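Side-chain contacts in 3,4-dihydroxybenzoate decarboxylase (Enterobacter cloacae, PDB 5NY5), which catalyses the decarboxylation of 3,4-dihydroxybenzoate to catechol with prenylated FMN and, in reverse, the regioselective para-carboxylation of catechols: residues Ala115-Gln120 with Glu262-Gly267; Lys133-Pro138 with Lys307-Arg312; Val121-Asp126 with Gln249-Lys254. One frame throughout, in Å; residues are numbered along the deposited sequence.

Contact 1 (Ala115-Gln120 with Glu262-Gly267); sequences APCQEQ and EIIIEG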
# COMPACT_ATOMS: atom_id res chain seq x y z
N ALA A 115 -64.08 1.10 12.20
CA ALA A 115 -62.94 0.19 12.03
C ALA A 115 -63.28 -0.82 10.94
O ALA A 115 -63.71 -1.95 11.24
CB ALA A 115 -62.59 -0.52 13.33
N PRO A 116 -63.11 -0.46 9.67
CA PRO A 116 -63.33 -1.44 8.59
C PRO A 116 -62.53 -2.71 8.76
O PRO A 116 -62.96 -3.77 8.30
CB PRO A 116 -62.91 -0.67 7.34
CG PRO A 116 -63.06 0.76 7.70
CD PRO A 116 -62.72 0.86 9.15
N CYS A 117 -61.38 -2.64 9.42
CA CYS A 117 -60.56 -3.83 9.63
C CYS A 117 -61.33 -4.91 10.38
O CYS A 117 -61.07 -6.10 10.17
CB CYS A 117 -59.28 -3.47 10.38
SG CYS A 117 -59.49 -3.13 12.14
N GLN A 118 -62.29 -4.53 11.22
CA GLN A 118 -63.04 -5.49 12.02
C GLN A 118 -64.39 -5.84 11.42
O GLN A 118 -65.33 -6.19 12.15
CB GLN A 118 -63.20 -4.97 13.45
CG GLN A 118 -61.89 -4.86 14.20
CD GLN A 118 -62.06 -4.43 15.64
OE1 GLN A 118 -63.16 -4.06 16.06
NE2 GLN A 118 -60.98 -4.48 16.41
N GLU A 119 -64.52 -5.77 10.09
CA GLU A 119 -65.75 -6.22 9.44
C GLU A 119 -65.93 -7.73 9.52
O GLU A 119 -67.05 -8.21 9.41
CB GLU A 119 -65.78 -5.76 7.98
CG GLU A 119 -66.02 -4.27 7.79
CD GLU A 119 -65.75 -3.81 6.37
OE1 GLU A 119 -65.36 -4.65 5.54
OE2 GLU A 119 -65.93 -2.61 6.09
N GLN A 120 -64.84 -8.47 9.69
CA GLN A 120 -64.88 -9.90 9.95
C GLN A 120 -64.01 -10.21 11.16
O GLN A 120 -62.99 -9.54 11.39
CB GLN A 120 -64.38 -10.73 8.76
CG GLN A 120 -65.14 -10.53 7.46
CD GLN A 120 -64.59 -11.41 6.35
OE1 GLN A 120 -64.18 -10.91 5.30
NE2 GLN A 120 -64.59 -12.72 6.57
N GLU A 262 -56.36 -3.78 6.25
CA GLU A 262 -57.06 -4.84 5.53
C GLU A 262 -57.21 -6.09 6.38
O GLU A 262 -58.31 -6.64 6.50
CB GLU A 262 -56.32 -5.17 4.23
CG GLU A 262 -56.48 -4.13 3.13
CD GLU A 262 -57.82 -4.23 2.43
OE1 GLU A 262 -58.35 -5.35 2.31
OE2 GLU A 262 -58.36 -3.18 2.01
N ILE A 263 -56.12 -6.55 6.99
CA ILE A 263 -56.12 -7.76 7.80
C ILE A 263 -55.39 -7.47 9.11
O ILE A 263 -54.38 -6.76 9.12
CB ILE A 263 -55.46 -8.95 7.07
CG1 ILE A 263 -56.11 -9.16 5.70
CG2 ILE A 263 -55.56 -10.22 7.90
CD1 ILE A 263 -55.58 -10.36 4.96
N ILE A 264 -55.90 -8.03 10.20
CA ILE A 264 -55.29 -7.91 11.52
C ILE A 264 -55.10 -9.31 12.08
O ILE A 264 -56.00 -10.15 12.00
CB ILE A 264 -56.15 -7.07 12.49
CG1 ILE A 264 -56.47 -5.71 11.87
CG2 ILE A 264 -55.44 -6.89 13.82
CD1 ILE A 264 -55.26 -4.85 11.66
N ILE A 265 -53.93 -9.56 12.65
CA ILE A 265 -53.66 -10.79 13.39
C ILE A 265 -53.41 -10.39 14.84
O ILE A 265 -52.44 -9.69 15.14
CB ILE A 265 -52.47 -11.56 12.82
CG1 ILE A 265 -52.71 -11.90 11.35
CG2 ILE A 265 -52.23 -12.83 13.61
CD1 ILE A 265 -51.58 -12.68 10.71
N GLU A 266 -54.29 -10.83 15.73
CA GLU A 266 -54.15 -10.57 17.16
C GLU A 266 -53.58 -11.82 17.82
O GLU A 266 -54.18 -12.89 17.77
CB GLU A 266 -55.50 -10.21 17.79
CG GLU A 266 -56.09 -8.91 17.28
CD GLU A 266 -57.40 -8.56 17.96
OE1 GLU A 266 -57.78 -9.27 18.92
OE2 GLU A 266 -58.05 -7.58 17.54
N GLY A 267 -52.41 -11.67 18.45
CA GLY A 267 -51.76 -12.80 19.08
C GLY A 267 -50.93 -12.36 20.27
O GLY A 267 -50.90 -11.19 20.64

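Contact 2 (Lys133-Pro138 with Lys307-Arg312); sequences KLLPAP and KAVTMR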
# COMPACT_ATOMS: atom_id res chain seq x y z
N LYS A 133 -56.15 -22.19 6.24
CA LYS A 133 -57.39 -22.05 5.48
C LYS A 133 -57.81 -20.60 5.34
O LYS A 133 -58.56 -20.26 4.42
CB LYS A 133 -58.53 -22.83 6.14
CG LYS A 133 -58.25 -24.30 6.42
CD LYS A 133 -59.49 -24.94 7.04
CE LYS A 133 -59.19 -26.31 7.63
NZ LYS A 133 -58.75 -27.30 6.60
N LEU A 134 -57.35 -19.73 6.23
CA LEU A 134 -57.83 -18.36 6.30
C LEU A 134 -57.06 -17.41 5.39
O LEU A 134 -57.67 -16.60 4.68
CB LEU A 134 -57.76 -17.86 7.75
CG LEU A 134 -58.72 -16.75 8.17
CD1 LEU A 134 -60.12 -17.05 7.69
CD2 LEU A 134 -58.71 -16.61 9.68
N LEU A 135 -55.73 -17.50 5.38
CA LEU A 135 -54.90 -16.56 4.65
C LEU A 135 -53.94 -17.32 3.74
O LEU A 135 -53.23 -18.22 4.21
CB LEU A 135 -54.13 -15.66 5.61
CG LEU A 135 -55.01 -14.84 6.56
CD1 LEU A 135 -54.17 -14.07 7.55
CD2 LEU A 135 -55.89 -13.90 5.75
N PRO A 136 -53.89 -17.01 2.52
CA PRO A 136 -52.91 -17.64 1.61
C PRO A 136 -51.55 -16.95 1.65
O PRO A 136 -51.16 -16.20 0.75
CB PRO A 136 -53.59 -17.51 0.25
CG PRO A 136 -54.36 -16.24 0.36
CD PRO A 136 -54.82 -16.13 1.79
N ALA A 137 -50.81 -17.20 2.71
CA ALA A 137 -49.47 -16.63 2.84
C ALA A 137 -48.56 -17.23 1.78
O ALA A 137 -48.43 -18.46 1.71
CB ALA A 137 -48.92 -16.89 4.24
N PRO A 138 -47.91 -16.42 0.95
CA PRO A 138 -47.09 -16.97 -0.13
C PRO A 138 -45.70 -17.36 0.34
O PRO A 138 -45.22 -16.92 1.39
CB PRO A 138 -47.02 -15.83 -1.14
CG PRO A 138 -47.68 -14.63 -0.47
CD PRO A 138 -47.87 -14.96 0.97
N LYS A 307 -54.78 -15.24 18.73
CA LYS A 307 -56.07 -15.36 19.41
C LYS A 307 -57.24 -15.05 18.50
O LYS A 307 -58.30 -15.66 18.64
CB LYS A 307 -56.12 -14.44 20.63
CG LYS A 307 -55.07 -14.76 21.68
CD LYS A 307 -55.19 -16.21 22.14
CE LYS A 307 -54.11 -16.56 23.15
NZ LYS A 307 -54.20 -17.98 23.57
N ALA A 308 -57.07 -14.11 17.57
CA ALA A 308 -58.13 -13.77 16.63
C ALA A 308 -57.51 -13.21 15.36
O ALA A 308 -56.47 -12.54 15.40
CB ALA A 308 -59.11 -12.76 17.23
N VAL A 309 -58.15 -13.50 14.23
CA VAL A 309 -57.82 -12.88 12.95
C VAL A 309 -58.97 -11.96 12.58
O VAL A 309 -60.14 -12.30 12.78
CB VAL A 309 -57.56 -13.92 11.85
CG1 VAL A 309 -57.08 -13.24 10.58
CG2 VAL A 309 -56.55 -14.94 12.33
N THR A 310 -58.64 -10.79 12.05
CA THR A 310 -59.60 -9.71 11.86
C THR A 310 -59.34 -9.05 10.52
O THR A 310 -58.21 -8.61 10.24
CB THR A 310 -59.48 -8.70 13.01
OG1 THR A 310 -60.29 -9.14 14.11
CG2 THR A 310 -59.91 -7.32 12.59
N MSE A 311 -60.37 -8.98 9.68
CA MSE A 311 -60.21 -8.44 8.33
C MSE A 311 -61.50 -7.82 7.80
O MSE A 311 -62.59 -8.10 8.30
CB MSE A 311 -59.74 -9.54 7.38
CG MSE A 311 -60.62 -10.77 7.34
SE MSE A 311 -59.81 -12.22 6.32
CE MSE A 311 -60.97 -12.20 4.76
N ARG A 312 -61.37 -6.94 6.80
CA ARG A 312 -62.55 -6.36 6.18
C ARG A 312 -63.11 -7.30 5.12
O ARG A 312 -62.53 -8.35 4.80
CB ARG A 312 -62.23 -4.99 5.57
CG ARG A 312 -60.78 -4.72 5.26
CD ARG A 312 -60.66 -3.53 4.32
NE ARG A 312 -60.36 -2.27 4.99
CZ ARG A 312 -60.56 -1.07 4.45
NH1 ARG A 312 -60.25 0.03 5.13
NH2 ARG A 312 -61.08 -0.96 3.24

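Contact 3 (Val121-Asp126 with Gln249-Lys254); sequences VFYADD and QGVAVK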
# COMPACT_ATOMS: atom_id res chain seq x y z
N VAL A 121 -64.41 -11.21 11.93
CA VAL A 121 -63.65 -11.64 13.10
C VAL A 121 -63.62 -13.16 13.13
O VAL A 121 -64.66 -13.81 13.03
CB VAL A 121 -64.25 -11.09 14.41
CG1 VAL A 121 -63.54 -11.70 15.60
CG2 VAL A 121 -64.13 -9.58 14.45
N PHE A 122 -62.42 -13.73 13.26
CA PHE A 122 -62.22 -15.17 13.39
C PHE A 122 -61.47 -15.42 14.69
O PHE A 122 -60.29 -15.09 14.80
CB PHE A 122 -61.45 -15.73 12.20
CG PHE A 122 -62.21 -15.69 10.90
CD1 PHE A 122 -62.29 -14.52 10.17
CD2 PHE A 122 -62.82 -16.82 10.41
CE1 PHE A 122 -62.97 -14.48 8.97
CE2 PHE A 122 -63.51 -16.79 9.21
CZ PHE A 122 -63.59 -15.61 8.50
N TYR A 123 -62.16 -16.00 15.67
CA TYR A 123 -61.52 -16.32 16.94
C TYR A 123 -60.80 -17.66 16.84
O TYR A 123 -61.28 -18.60 16.20
CB TYR A 123 -62.54 -16.36 18.07
CG TYR A 123 -63.17 -15.02 18.38
CD1 TYR A 123 -62.47 -14.07 19.11
CD2 TYR A 123 -64.45 -14.72 17.96
CE1 TYR A 123 -63.04 -12.84 19.40
CE2 TYR A 123 -65.03 -13.50 18.25
CZ TYR A 123 -64.32 -12.56 18.97
OH TYR A 123 -64.90 -11.35 19.25
N ALA A 124 -59.63 -17.75 17.49
CA ALA A 124 -58.81 -18.95 17.42
C ALA A 124 -59.28 -20.05 18.37
O ALA A 124 -58.80 -21.18 18.25
CB ALA A 124 -57.35 -18.61 17.72
N ASP A 125 -60.18 -19.75 19.30
CA ASP A 125 -60.70 -20.78 20.19
C ASP A 125 -61.64 -21.74 19.48
O ASP A 125 -61.98 -22.78 20.05
CB ASP A 125 -61.39 -20.15 21.40
CG ASP A 125 -62.34 -19.03 21.01
OD1 ASP A 125 -62.82 -19.02 19.85
OD2 ASP A 125 -62.62 -18.16 21.86
N ASP A 126 -62.08 -21.42 18.27
CA ASP A 126 -62.88 -22.36 17.49
C ASP A 126 -62.01 -23.56 17.12
O ASP A 126 -60.89 -23.38 16.63
CB ASP A 126 -63.42 -21.68 16.23
CG ASP A 126 -64.39 -22.56 15.47
OD1 ASP A 126 -63.95 -23.54 14.84
OD2 ASP A 126 -65.60 -22.25 15.49
N GLN A 249 -59.44 -0.41 19.36
CA GLN A 249 -59.08 -1.35 20.41
C GLN A 249 -59.16 -2.78 19.89
O GLN A 249 -60.02 -3.11 19.07
CB GLN A 249 -60.00 -1.17 21.62
CG GLN A 249 -59.70 -2.10 22.78
CD GLN A 249 -58.31 -1.88 23.35
OE1 GLN A 249 -57.79 -0.76 23.34
NE2 GLN A 249 -57.70 -2.95 23.84
N GLY A 250 -58.25 -3.62 20.37
CA GLY A 250 -58.25 -5.01 19.96
C GLY A 250 -59.50 -5.74 20.42
O GLY A 250 -60.22 -5.31 21.33
N VAL A 251 -59.76 -6.86 19.77
CA VAL A 251 -60.94 -7.67 20.04
C VAL A 251 -60.62 -8.83 20.99
O VAL A 251 -61.41 -9.15 21.87
CB VAL A 251 -61.55 -8.18 18.72
CG1 VAL A 251 -62.39 -9.41 18.95
CG2 VAL A 251 -62.38 -7.08 18.07
N ALA A 252 -59.44 -9.44 20.83
CA ALA A 252 -59.07 -10.59 21.64
C ALA A 252 -57.81 -10.39 22.47
O ALA A 252 -57.54 -11.22 23.35
CB ALA A 252 -58.87 -11.83 20.75
N VAL A 253 -57.04 -9.33 22.24
CA VAL A 253 -55.79 -9.10 22.95
C VAL A 253 -55.77 -7.66 23.46
O VAL A 253 -56.60 -6.83 23.10
CB VAL A 253 -54.55 -9.37 22.07
CG1 VAL A 253 -54.53 -10.82 21.62
CG2 VAL A 253 -54.54 -8.43 20.87
N LYS A 254 -54.79 -7.38 24.32
CA LYS A 254 -54.68 -6.09 25.00
C LYS A 254 -53.75 -5.17 24.21
O LYS A 254 -52.64 -4.83 24.63
CB LYS A 254 -54.19 -6.28 26.43
CG LYS A 254 -55.04 -7.22 27.26
CD LYS A 254 -56.41 -6.62 27.54
CE LYS A 254 -57.25 -7.53 28.43
NZ LYS A 254 -57.48 -8.86 27.79

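Contact 1 (Ala115-Gln120 with Glu262-Gly267)
Cys-117 and Ile-264 meet through torsions that present different parts of each side chain. In Cys-117 a chi1 of 75° sets SG between the backbone N and the carbonyl carbon, which turns SG, along with CB, to the same methylene of Ile-264. In Ile-264 CG1 stands beside the backbone N, and a chi2 of -65° folds CD1 back, so the CG1 methylene rather than the terminal methyl does the touching. Cys-117 CB lies 3.9 Å from Ile-264 CG1, and Cys-117 SG lies 4.0 Å from that same carbon. The contact is purely apolar. Cysteine suits the place because it is small enough to sit close to a strand while still offering a greasy, polarisable surface; isoleucine, branched at CB, suits the extended backbone of 263-267.

The polar side chains come near each other without bonding: Gln-118 NE2 and Glu-266 OE2 are 4.4 Å apart. Each is turned to the loop 249-254 instead, Gln-118 NE2 giving a hydrogen bond to Gln-249 O and the Glu-266 carboxylate being held by backbone amides of that loop. Residues 116-117 form a short 3-10 turn, closed by Gln-118 N to Ala-115 O at 2.9 Å, which carries Cys-117 up to the sheet.

At the other end Glu-262 and Ile-263 form a classic beta bulge opposite Met-210, and the Glu-262 carboxylate makes a salt bridge to Arg-9. The loop before strand 120-123 thus packs on strand 263-269, whose Ile-264 also touches Asn-209 of strand 204-210 and Thr-310 of strand 303-311, while Cys-117 leans further against Val-248 of strand 246-249.

Contact 2 (Lys133-Pro138 with Lys307-Arg312)
Leu-134 and Val-309 join the end of helix 131-134 to strand 303-311 of the antiparallel sheet in the Rift-related domain of this UbiD-family enzyme.

Backbone bonding marks where the chain leaves the contact. Pro-136 is the centre of an inverse gamma turn, in which Ala-137 N makes a weak bond to Leu-135 O at 3.0 Å, bending the chain just after Leu-135.

The cross-contact is all apolar packing. Leu-134 holds CG anti to its own N (chi1 -155°), which carries CD2 out toward the strand, and the two side chains reach each other tip to tip. Leu-134 CD2 sits 3.6 Å from Val-309 CB and 3.8 Å from Val-309 CG2, with Val-309 CG1 barely farther, so a single methyl rests on the fork of the valine. Leu-135 follows with a looser touch, its CD1 4.3 Å from Val-309 CG1. Leucines suit a helix end laid on a sheet because their branched tips bridge the gap that the backbones leave; valine meets them with a broad, rigid face from an extended strand. Phe-122 of the neighbouring strand 120-123 touches Leu-134, and Phe-129, in a loop, touches Val-309. Ile-263 lies against both Leu-135 and Met-311. The remaining apolar touch involves selenium: Met-311, present as selenomethionine, brings its SE to 4.3 Å from Leu-135 CD2.

Contact 3 (Val121-Asp126 with Gln249-Lys254)
Val-251, the residue on which Tyr-123 rests, is held through its backbone by the carboxylate of Glu-266: Val-251 N lies 2.9 Å from Glu-266 OE2, and the other oxygen takes the amide of Ala-252, so two successive amides of the loop are gripped by one acidic group. Such a fork of bonds would pin the loop's turn and set the direction of the two side chains that face the strand.

Against them stands Tyr-123. With CG anti to the carbonyl carbon (chi1 -66°), the ring leaves its strand at a slant and its far end swings over to the loop, where it crosses the Val-251 side chain at about a right angle. One methyl does the touching: Val-251 CG1 is 3.2 Å from Tyr-123 OH and 3.5 Å from Tyr-123 CE1, a tight approach oblique to the ring. Ala-252 CB comes to the ring edge near its plane, 4.5 Å from Tyr-123 CE1. One face of the ring is taken by Val-121 of its own strand, whose CG1 lies 3.5 Å above the plane and toward the rim. Val-121 CG1 also reaches Val-251 CG1, at 4.2 Å.

Tyrosine suits this surface position because the long ring spans the gap to the loop while its hydroxyl can stay near water; valine and alanine offer compact methyls to it.

After Tyr-123 the chain makes a type I turn to Asp-126. Strand 120-123 pairs antiparallel with strand 303-311, whose Lys-307 and Ala-308 also receive Ala-252, and on the far side of the loop Val-253 packs on Pro-205 and Thr-207 of strand 204-210.

The three contacts gather on neighbouring strands of one sheet, contacts 1 and 3 on one face and contact 2 on the other. Contacts 1 and 2 have centres about 9 Å apart and share neighbouring strands, with Glu-266 O probably accepting from Lys-307 N at 2.6 Å. Contacts 1 and 3, also about 9 Å apart between centres, meet where Gln-118 NE2 lies 3.4 Å from Val-251 CG2. Contacts 2 and 3, about 12 Å apart, are joined by the probable bond of Val-309 N to Phe-122 O, 2.7 Å, and by Ala-308 CB packing 3.7 Å from Ala-252 CB. All lie away from the manganese and prenylated FMN sites, although strand 165-174, which carries Asp-166 and Arg-171, belongs to the same sheet.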